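Local coordinates for conserved protein (Mycobacterium tuberculosis, PDB 1RFE), which is of unknown function but probably binds coenzyme F420 and may act as an oxidoreductase on CH-CH groups, at residues 17-22 and 86-91; 48-53 and 72-77. One frame throughout, in Å; residues are numbered along the deposited sequence.

In the fold
Contacts 1 and 2 lie side by side in the middle of the chain, their centres about 4 Å apart and respectively about 5 and 2 Å from the chain centre. In sequence their segments run 17-22, 48-53, 72-77, 86-91, so contact 2 is nested within the loop that contact 1 closes. They share one antiparallel sheet: strands 69-76 and 84-95 are neighbours in it, joined where F88 N lies 2.9 Å from F72 O and V86 N 2.9 Å from L74 O, both probable hydrogen bonds. Contact 1 brings helix 12-21 against this pair and contact 2 brings strand 49-55 across it, giving one continuous apolar interior.

Contact 1: residues 17-22 and 86-91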
loop_
_atom_site.group_PDB
_atom_site.type_symbol
_atom_site.label_atom_id
_atom_site.label_comp_id
_atom_site.label_asym_id
_atom_site.label_seq_id
_atom_site.Cartn_x
_atom_site.Cartn_y
_atom_site.Cartn_z
ATOM N N ASP A 17 -0.314 11.884 3.682
ATOM C CA ASP A 17 -1.695 11.883 4.160
ATOM C C ASP A 17 -2.541 10.854 3.464
ATOM O O ASP A 17 -3.327 10.182 4.103
ATOM C CB ASP A 17 -2.371 13.287 4.012
ATOM C CG ASP A 17 -1.761 14.346 4.941
ATOM O OD1 ASP A 17 -0.803 14.010 5.706
ATOM O OD2 ASP A 17 -2.166 15.559 4.991
ATOM N N PHE A 18 -2.349 10.701 2.161
ATOM C CA PHE A 18 -3.143 9.775 1.362
ATOM C C PHE A 18 -2.804 8.301 1.734
ATOM O O PHE A 18 -3.693 7.474 1.874
ATOM C CB PHE A 18 -2.952 10.051 -0.154
ATOM C CG PHE A 18 -3.829 9.227 -1.039
ATOM C CD1 PHE A 18 -5.203 9.447 -1.070
ATOM C CD2 PHE A 18 -3.279 8.225 -1.871
ATOM C CE1 PHE A 18 -6.041 8.691 -1.908
ATOM C CE2 PHE A 18 -4.086 7.465 -2.677
ATOM C CZ PHE A 18 -5.490 7.687 -2.708
ATOM N N VAL A 19 -1.529 8.002 1.916
ATOM C CA VAL A 19 -1.090 6.657 2.346
ATOM C C VAL A 19 -1.652 6.329 3.752
ATOM O O VAL A 19 -2.079 5.213 3.993
ATOM C CB VAL A 19 0.433 6.541 2.344
ATOM C CG1 VAL A 19 0.905 5.353 3.164
ATOM C CG2 VAL A 19 1.013 6.418 0.896
ATOM N N ASN A 20 -1.624 7.297 4.680
ATOM C CA ASN A 20 -2.205 7.118 6.008
ATOM C C ASN A 20 -3.706 7.013 5.997
ATOM O O ASN A 20 -4.273 6.247 6.778
ATOM C CB ASN A 20 -1.770 8.251 6.959
ATOM C CG ASN A 20 -0.382 8.044 7.493
ATOM O OD1 ASN A 20 0.488 8.945 7.425
ATOM N ND2 ASN A 20 -0.151 6.866 8.041
ATOM N N SER A 21 -4.360 7.738 5.094
ATOM C CA SER A 21 -5.810 7.720 5.013
ATOM C C SER A 21 -6.442 6.551 4.287
ATOM O O SER A 21 -7.525 6.121 4.671
ATOM C CB SER A 21 -6.306 8.988 4.333
ATOM O OG SER A 21 -5.852 10.012 5.148
ATOM N N SER A 22 -5.779 6.037 3.266
ATOM C CA SER A 22 -6.296 4.893 2.505
ATOM C C SER A 22 -6.270 3.593 3.309
ATOM O O SER A 22 -5.544 3.466 4.332
ATOM C CB SER A 22 -5.515 4.759 1.200
ATOM O OG SER A 22 -5.556 5.973 0.452
ATOM N N VAL A 86 -1.650 7.308 -6.061
ATOM C CA VAL A 86 -0.221 7.273 -6.016
ATOM C C VAL A 86 0.225 5.841 -6.364
ATOM O O VAL A 86 -0.352 4.855 -5.908
ATOM C CB VAL A 86 0.334 7.764 -4.680
ATOM C CG1 VAL A 86 -0.130 6.868 -3.528
ATOM C CG2 VAL A 86 1.787 7.842 -4.719
ATOM N N SER A 87 1.243 5.768 -7.196
ATOM C CA SER A 87 1.717 4.516 -7.760
ATOM C C SER A 87 3.220 4.445 -7.479
ATOM O O SER A 87 3.970 5.373 -7.853
ATOM C CB SER A 87 1.462 4.528 -9.275
ATOM O OG SER A 87 1.795 3.280 -9.847
ATOM N N PHE A 88 3.640 3.374 -6.815
ATOM C CA PHE A 88 5.016 3.156 -6.367
ATOM C C PHE A 88 5.593 1.977 -7.132
ATOM O O PHE A 88 4.924 0.952 -7.321
ATOM C CB PHE A 88 5.059 2.764 -4.875
ATOM C CG PHE A 88 4.474 3.812 -3.942
ATOM C CD1 PHE A 88 5.088 5.024 -3.793
ATOM C CD2 PHE A 88 3.293 3.582 -3.257
ATOM C CE1 PHE A 88 4.577 5.964 -2.927
ATOM C CE2 PHE A 88 2.764 4.540 -2.383
ATOM C CZ PHE A 88 3.397 5.693 -2.211
ATOM N N GLU A 89 6.829 2.128 -7.591
ATOM C CA GLU A 89 7.576 1.017 -8.100
ATOM C C GLU A 89 8.850 1.005 -7.260
ATOM O O GLU A 89 9.370 2.045 -6.912
ATOM C CB GLU A 89 7.853 1.168 -9.606
ATOM C CG GLU A 89 6.572 1.131 -10.423
ATOM C CD GLU A 89 6.750 1.327 -11.902
ATOM O OE1 GLU A 89 7.924 1.492 -12.325
ATOM O OE2 GLU A 89 5.697 1.262 -12.656
ATOM N N GLY A 90 9.307 -0.176 -6.903
ATOM C CA GLY A 90 10.511 -0.288 -6.085
ATOM C C GLY A 90 10.937 -1.684 -5.807
ATOM O O GLY A 90 10.836 -2.576 -6.674
ATOM N N VAL A 91 11.412 -1.851 -4.570
ATOM C CA VAL A 91 11.885 -3.125 -4.067
ATOM C C VAL A 91 11.270 -3.346 -2.682
ATOM O O VAL A 91 10.986 -2.399 -1.942
ATOM C CB VAL A 91 13.435 -3.189 -4.005
ATOM C CG1 VAL A 91 14.045 -2.995 -5.376
ATOM C CG2 VAL A 91 13.996 -2.157 -3.037
#
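F18 and V86 meet through one edge of the phenyl ring, while one helix position further on V19 reaches F88. With CG of F18 anti to its backbone nitrogen (chi1 -175°), the CB-CG bond carries the ring off helix 12-21 toward strand 69-76, past V86, and the CD2-CE2 edge is turned to that valine. Beyond CG, CD2 comes first, 3.8 Å from V86 CG1, a methyl lying at the ring edge, near its plane. CE2 is 4.1 Å from the same methyl and also packs on L74. On the other side of the ring CE1 approaches D76 OD1. The F18 and V86 side chains slide past each other in opposite directions.

One ring face is occupied by S22 OG, 3.5 Å above the plane and over its centre. That hydroxyl is fixed by donating to F18 O at 2.8 Å, from above the carbonyl plane with a C=O...O angle of 142°. S22 N reaches the same oxygen from the opposite face of its plane, so two bonds grip it where the helix ends.

V19 uses one branch: CG2 lies 4.0 Å from F88 CZ, at the ring edge. The join is thus purely apolar, burying 128 Å². A helix packed over the curled antiparallel sheet in this way is consistent with the split-barrel fold of the FMN-binding and pyridoxamine 5'-phosphate oxidase-like family.

Contact 2: residues 48-53 and 72-77; sequences GEIWLE and FLLEDG
I50 and L52 together form a shallow cup of methyl groups, and the phenyl ring of F72 is the broad bump that fits against it. Three methyls make the cup, I50 CD1, I50 CG2 and L52 CD2, and all three lie on the same side of the F72 ring plane. Near the bottom is I50 CG2, 4.2 Å above one face of F72 and displaced toward the rim. Its position follows from chi1 of I50 (-67°), which sets CG2 anti to the backbone nitrogen and sends CG1, with CD1 beyond it, along the other branch. I50 CD1 then straddles one side bond of the ring, 3.9 Å from both F72 CE2 and F72 CD2. Across the ring, L52 CD2 approaches F72 CE1 at 4.1 Å. Both of these methyls come in obliquely, toward opposite sides of the ring and on the face that CG2 covers.

L74 extends the fit by a smaller bump: L74 CD1 comes within 4.4 Å of I50 CD1, a looser methyl-to-methyl contact, and the I50 tip touches the ring and the leucine at once. Alternation along each strand explains the pairing, since I50 and L52 on one and F72 and L74 on the other all project into the shared interior. The short strand segments approach to 10.9 Å with their directions 109° apart, too wide and too steep for backbone pairing; the two strands belong to one curled sheet and meet through side chains across its interior.

Strands of the barrel and one helix surround this join. Y43 of strand 36-46 touches I50, L52 and L74, V134 and I136 of strand 131-138 line the side of L52, and F88 of strand 84-95 packs on I50. From helix 12-21, V19 covers both I50 and L74.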
loop_
_atom_site.group_PDB
_atom_site.type_symbol
_atom_site.label_atom_id
_atom_site.label_comp_id
_atom_site.label_asym_id
_atom_site.label_seq_id
_atom_site.Cartn_x
_atom_site.Cartn_y
_atom_site.Cartn_z
ATOM N N GLY A 48 6.838 6.444 7.826
ATOM C CA GLY A 48 6.563 6.885 6.481
ATOM C C GLY A 48 6.434 5.815 5.409
ATOM O O GLY A 48 6.131 6.142 4.258
ATOM N N GLU A 49 6.694 4.559 5.737
ATOM C CA GLU A 49 6.823 3.522 4.706
ATOM C C GLU A 49 5.729 2.491 4.840
ATOM O O GLU A 49 5.341 2.158 5.956
ATOM C CB GLU A 49 8.161 2.773 4.829
ATOM C CG GLU A 49 9.415 3.598 4.507
ATOM C CD GLU A 49 10.664 2.717 4.515
ATOM O OE1 GLU A 49 10.938 2.081 5.574
ATOM O OE2 GLU A 49 11.345 2.665 3.458
ATOM N N ILE A 50 5.268 1.987 3.702
ATOM C CA ILE A 50 4.290 0.929 3.633
ATOM C C ILE A 50 4.959 -0.420 3.893
ATOM O O ILE A 50 6.010 -0.715 3.316
ATOM C CB ILE A 50 3.555 0.893 2.222
ATOM C CG1 ILE A 50 2.705 2.150 2.063
ATOM C CG2 ILE A 50 2.687 -0.401 2.064
ATOM C CD1 ILE A 50 2.250 2.459 0.663
ATOM N N TRP A 51 4.329 -1.180 4.800
ATOM C CA TRP A 51 4.670 -2.558 5.105
ATOM C C TRP A 51 3.459 -3.442 4.984
ATOM O O TRP A 51 2.349 -3.048 5.357
ATOM C CB TRP A 51 5.152 -2.722 6.544
ATOM C CG TRP A 51 6.487 -2.124 6.913
ATOM C CD1 TRP A 51 6.799 -0.836 6.908
ATOM C CD2 TRP A 51 7.665 -2.825 7.337
ATOM N NE1 TRP A 51 8.096 -0.652 7.287
ATOM C CE2 TRP A 51 8.634 -1.858 7.624
ATOM C CE3 TRP A 51 7.976 -4.180 7.555
ATOM C CZ2 TRP A 51 9.918 -2.184 8.099
ATOM C CZ3 TRP A 51 9.238 -4.509 8.044
ATOM C CH2 TRP A 51 10.200 -3.520 8.298
ATOM N N LEU A 52 3.721 -4.674 4.557
ATOM C CA LEU A 52 2.735 -5.690 4.425
ATOM C C LEU A 52 3.080 -6.837 5.350
ATOM O O LEU A 52 4.215 -6.938 5.836
ATOM C CB LEU A 52 2.632 -6.178 2.970
ATOM C CG LEU A 52 2.509 -5.055 1.929
ATOM C CD1 LEU A 52 2.599 -5.609 0.537
ATOM C CD2 LEU A 52 1.243 -4.176 2.064
ATOM N N GLU A 53 2.063 -7.662 5.648
ATOM C CA GLU A 53 2.290 -8.914 6.365
ATOM C C GLU A 53 1.782 -10.031 5.496
ATOM O O GLU A 53 0.744 -9.872 4.866
ATOM C CB GLU A 53 1.652 -8.915 7.770
ATOM C CG GLU A 53 0.139 -8.671 7.877
ATOM C CD GLU A 53 -0.707 -9.941 7.829
ATOM O OE1 GLU A 53 -1.569 -10.047 6.920
ATOM N N PHE A 72 3.120 -0.977 -6.170
ATOM C CA PHE A 72 1.979 -0.857 -5.243
ATOM C C PHE A 72 1.209 0.375 -5.627
ATOM O O PHE A 72 1.801 1.432 -5.800
ATOM C CB PHE A 72 2.482 -0.812 -3.799
ATOM C CG PHE A 72 1.417 -1.008 -2.755
ATOM C CD1 PHE A 72 0.971 -2.264 -2.434
ATOM C CD2 PHE A 72 0.877 0.081 -2.084
ATOM C CE1 PHE A 72 -0.010 -2.421 -1.463
ATOM C CE2 PHE A 72 -0.075 -0.074 -1.115
ATOM C CZ PHE A 72 -0.521 -1.336 -0.801
ATOM N N LEU A 73 -0.120 0.241 -5.738
ATOM C CA LEU A 73 -0.983 1.310 -6.221
ATOM C C LEU A 73 -2.149 1.583 -5.255
ATOM O O LEU A 73 -2.860 0.674 -4.853
ATOM C CB LEU A 73 -1.536 0.968 -7.622
ATOM C CG LEU A 73 -2.374 2.064 -8.360
ATOM C CD1 LEU A 73 -2.313 1.971 -9.882
ATOM C CD2 LEU A 73 -3.864 2.002 -7.997
ATOM N N LEU A 74 -2.319 2.853 -4.916
ATOM C CA LEU A 74 -3.439 3.358 -4.150
ATOM C C LEU A 74 -4.221 4.336 -5.005
ATOM O O LEU A 74 -3.638 5.194 -5.643
ATOM C CB LEU A 74 -2.933 4.106 -2.909
ATOM C CG LEU A 74 -2.272 3.299 -1.798
ATOM C CD1 LEU A 74 -1.517 4.175 -0.832
ATOM C CD2 LEU A 74 -3.352 2.462 -1.078
ATOM N N GLU A 75 -5.540 4.264 -4.942
ATOM C CA GLU A 75 -6.374 5.102 -5.750
ATOM C C GLU A 75 -7.725 5.292 -5.103
ATOM O O GLU A 75 -8.266 4.358 -4.473
ATOM C CB GLU A 75 -6.491 4.469 -7.170
ATOM C CG GLU A 75 -7.857 4.256 -7.800
ATOM C CD GLU A 75 -8.743 3.220 -7.142
ATOM O OE1 GLU A 75 -8.275 2.102 -6.834
ATOM O OE2 GLU A 75 -9.938 3.538 -6.955
ATOM N N ASP A 76 -8.283 6.495 -5.242
ATOM C CA ASP A 76 -9.689 6.639 -4.970
ATOM C C ASP A 76 -10.346 7.718 -5.825
ATOM O O ASP A 76 -9.744 8.202 -6.775
ATOM C CB ASP A 76 -9.912 6.829 -3.471
ATOM C CG ASP A 76 -9.580 8.212 -2.985
ATOM O OD1 ASP A 76 -9.007 9.040 -3.726
ATOM O OD2 ASP A 76 -9.827 8.556 -1.815
ATOM N N GLY A 77 -11.590 8.041 -5.528
ATOM C CA GLY A 77 -12.317 9.017 -6.334
ATOM C C GLY A 77 -13.271 8.323 -7.296
ATOM O O GLY A 77 -12.891 7.374 -7.967
#